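Local coordinates for protein 6-pyruvoyl tetrahydropterin synthase (Plasmodium falciparum, PDB 1Y13) that belongs to the 6-pyruvoyl tetrahydropterin synthase family and forms a six-chain assembly that holds zinc ions and biopterin, at residues K58-V63 against H159-E164. Numbering follows the deposited sequence.
Sequences KVRGYV and HIHYIE
Arg60 lays its guanidinium flat on the ring of Tyr162, a parallel stack with cation-pi character: the planes differ by 14° and Arg60 CZ lies 4.0 Å from the ring centroid. Arg60 NH2 sits above the rim of the ring, 3.4 Å from Tyr162 CE2. The arginine chain runs out extended and then bends at chi3 (-56°), which turns the group over the ring, while NE forms a salt bridge with Glu23 that probably helps fix its rotation. Beside it, Arg60 CD packs 3.5 Å from NE2 of the His161 imidazole.

Ion pairing continues on the same face. Lys58 and Glu164 run side by side; their salt bridge is long, Lys58 NZ to Glu164 OE2 3.8 Å, but a water accepts from NZ and donates to OE1. Glu164 OE1 also takes the hydroxyl proton of Tyr162 (Tyr162 OH to Glu164 OE1 2.6 Å) on its anti lone pair, in the plane of the phenol ring.

Backbone pairing is antiparallel. Lys58 and Glu164 exchange two N-H...O bonds, and Arg60 N reaches Tyr162 O. The last rung slips by one residue: His161 N, not that of Tyr162, bonds to Arg60 O at 3.1 Å. The same carbonyl oxygen lies over one face of the His161 ring, whose ND1 donates back to His159 O, nearly in the ring plane. His159 O also meets the edge of the Tyr62 ring.

On the opposite face the methine CB of Val59 meets the CG2 methyl of Ile160, and its CG1 methyl meets the CG1 methylene of Ile163; Ile163 packs on Leu143, Ile147 and Met150 of helix 135-150.

His159 closes helix 152-157 with a Schellman motif, from which the chain enters strand 162-168; the paired strands lie between strands 21-41 and 173-180 in the helix-backed antiparallel sheet of the family's tunnelling fold (T-fold).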
loop_
_atom_site.group_PDB
_atom_site.type_symbol
_atom_site.label_atom_id
_atom_site.label_comp_id
_atom_site.label_asym_id
_atom_site.label_seq_id
_atom_site.Cartn_x
_atom_site.Cartn_y
_atom_site.Cartn_z
ATOM N N LYS A 58 -18.604 -3.379 1.482
ATOM C CA LYS A 58 -19.141 -2.519 0.453
ATOM C C LYS A 58 -20.656 -2.732 0.340
ATOM O O LYS A 58 -21.134 -3.868 0.421
ATOM C CB LYS A 58 -18.435 -2.824 -0.856
ATOM C CG LYS A 58 -19.005 -2.149 -2.059
ATOM C CD LYS A 58 -18.096 -2.373 -3.228
ATOM C CE LYS A 58 -18.483 -3.629 -3.971
ATOM N NZ LYS A 58 -17.773 -3.641 -5.278
ATOM N N VAL A 59 -21.404 -1.637 0.218
ATOM C CA VAL A 59 -22.854 -1.696 0.030
ATOM C C VAL A 59 -23.268 -0.879 -1.193
ATOM O O VAL A 59 -22.703 0.166 -1.478
ATOM C CB VAL A 59 -23.710 -1.328 1.327
ATOM C CG1 VAL A 59 -23.052 -1.878 2.612
ATOM C CG2 VAL A 59 -23.910 0.154 1.478
ATOM N N ARG A 60 -24.247 -1.392 -1.925
ATOM C CA ARG A 60 -24.756 -0.707 -3.101
ATOM C C ARG A 60 -26.166 -0.223 -2.809
ATOM O O ARG A 60 -27.023 -0.992 -2.356
ATOM C CB ARG A 60 -24.738 -1.649 -4.288
ATOM C CG ARG A 60 -25.074 -1.005 -5.603
ATOM C CD ARG A 60 -25.134 -2.072 -6.685
ATOM N NE ARG A 60 -23.868 -2.803 -6.738
ATOM C CZ ARG A 60 -23.716 -4.049 -7.180
ATOM N NH1 ARG A 60 -24.755 -4.749 -7.641
ATOM N NH2 ARG A 60 -22.509 -4.591 -7.162
ATOM N N GLY A 61 -26.384 1.061 -3.046
ATOM C CA GLY A 61 -27.658 1.702 -2.791
ATOM C C GLY A 61 -27.841 2.873 -3.732
ATOM O O GLY A 61 -27.534 2.765 -4.910
ATOM N N TYR A 62 -28.353 3.975 -3.192
ATOM C CA TYR A 62 -28.632 5.201 -3.928
ATOM C C TYR A 62 -28.259 6.366 -3.057
ATOM O O TYR A 62 -28.309 6.266 -1.832
ATOM C CB TYR A 62 -30.132 5.298 -4.298
ATOM C CG TYR A 62 -30.557 4.166 -5.192
ATOM C CD1 TYR A 62 -30.434 4.269 -6.571
ATOM C CD2 TYR A 62 -31.022 2.956 -4.654
ATOM C CE1 TYR A 62 -30.789 3.216 -7.398
ATOM C CE2 TYR A 62 -31.374 1.895 -5.479
ATOM C CZ TYR A 62 -31.255 2.042 -6.852
ATOM O OH TYR A 62 -31.591 1.016 -7.690
ATOM N N VAL A 63 -27.877 7.471 -3.672
ATOM C CA VAL A 63 -27.655 8.685 -2.914
ATOM C C VAL A 63 -29.012 9.145 -2.348
ATOM O O VAL A 63 -29.922 9.413 -3.098
ATOM C CB VAL A 63 -26.987 9.786 -3.792
ATOM C CG1 VAL A 63 -26.832 11.068 -3.007
ATOM C CG2 VAL A 63 -25.624 9.302 -4.315
ATOM N N HIS A 159 -32.971 1.735 0.678
ATOM C CA HIS A 159 -32.961 1.095 -0.649
ATOM C C HIS A 159 -31.606 0.483 -1.022
ATOM O O HIS A 159 -31.232 0.428 -2.200
ATOM C CB HIS A 159 -33.426 2.054 -1.746
ATOM C CG HIS A 159 -34.884 2.395 -1.688
ATOM N ND1 HIS A 159 -35.877 1.464 -1.902
ATOM C CD2 HIS A 159 -35.514 3.581 -1.502
ATOM C CE1 HIS A 159 -37.058 2.054 -1.824
ATOM N NE2 HIS A 159 -36.865 3.340 -1.586
ATOM N N ILE A 160 -30.895 0.018 -0.010
ATOM C CA ILE A 160 -29.671 -0.760 -0.197
ATOM C C ILE A 160 -30.072 -2.181 -0.628
ATOM O O ILE A 160 -30.912 -2.819 0.025
ATOM C CB ILE A 160 -28.830 -0.748 1.094
ATOM C CG1 ILE A 160 -28.228 0.660 1.277
ATOM C CG2 ILE A 160 -27.723 -1.833 1.060
ATOM C CD1 ILE A 160 -27.950 1.045 2.716
ATOM N N HIS A 161 -29.511 -2.653 -1.739
ATOM C CA HIS A 161 -29.977 -3.909 -2.346
ATOM C C HIS A 161 -28.880 -4.958 -2.477
ATOM O O HIS A 161 -29.137 -6.083 -2.902
ATOM C CB HIS A 161 -30.690 -3.658 -3.698
ATOM C CG HIS A 161 -29.916 -2.782 -4.642
ATOM N ND1 HIS A 161 -29.895 -1.407 -4.535
ATOM C CD2 HIS A 161 -29.121 -3.088 -5.696
ATOM C CE1 HIS A 161 -29.123 -0.903 -5.484
ATOM N NE2 HIS A 161 -28.642 -1.901 -6.203
ATOM N N TYR A 162 -27.664 -4.605 -2.075
ATOM C CA TYR A 162 -26.529 -5.488 -2.273
ATOM C C TYR A 162 -25.452 -5.186 -1.251
ATOM O O TYR A 162 -25.156 -4.032 -0.971
ATOM C CB TYR A 162 -25.988 -5.336 -3.695
ATOM C CG TYR A 162 -24.727 -6.119 -3.992
ATOM C CD1 TYR A 162 -24.789 -7.445 -4.408
ATOM C CD2 TYR A 162 -23.481 -5.524 -3.878
ATOM C CE1 TYR A 162 -23.643 -8.155 -4.695
ATOM C CE2 TYR A 162 -22.327 -6.221 -4.170
ATOM C CZ TYR A 162 -22.416 -7.535 -4.573
ATOM O OH TYR A 162 -21.271 -8.229 -4.863
ATOM N N ILE A 163 -24.894 -6.246 -0.681
ATOM C CA ILE A 163 -23.850 -6.142 0.331
ATOM C C ILE A 163 -22.747 -7.150 0.003
ATOM O O ILE A 163 -23.012 -8.300 -0.366
ATOM C CB ILE A 163 -24.424 -6.399 1.731
ATOM C CG1 ILE A 163 -25.442 -5.321 2.079
ATOM C CG2 ILE A 163 -23.341 -6.354 2.798
ATOM C CD1 ILE A 163 -26.313 -5.662 3.241
ATOM N N GLU A 164 -21.506 -6.718 0.160
ATOM C CA GLU A 164 -20.364 -7.537 -0.183
ATOM C C GLU A 164 -19.282 -7.344 0.865
ATOM O O GLU A 164 -18.977 -6.213 1.256
ATOM C CB GLU A 164 -19.850 -7.111 -1.546
ATOM C CG GLU A 164 -18.779 -7.986 -2.138
ATOM C CD GLU A 164 -18.184 -7.345 -3.375
ATOM O OE1 GLU A 164 -18.800 -7.425 -4.471
ATOM O OE2 GLU A 164 -17.103 -6.747 -3.246
HETATM O O HOH W 1 -18.729 -5.791 -6.378
#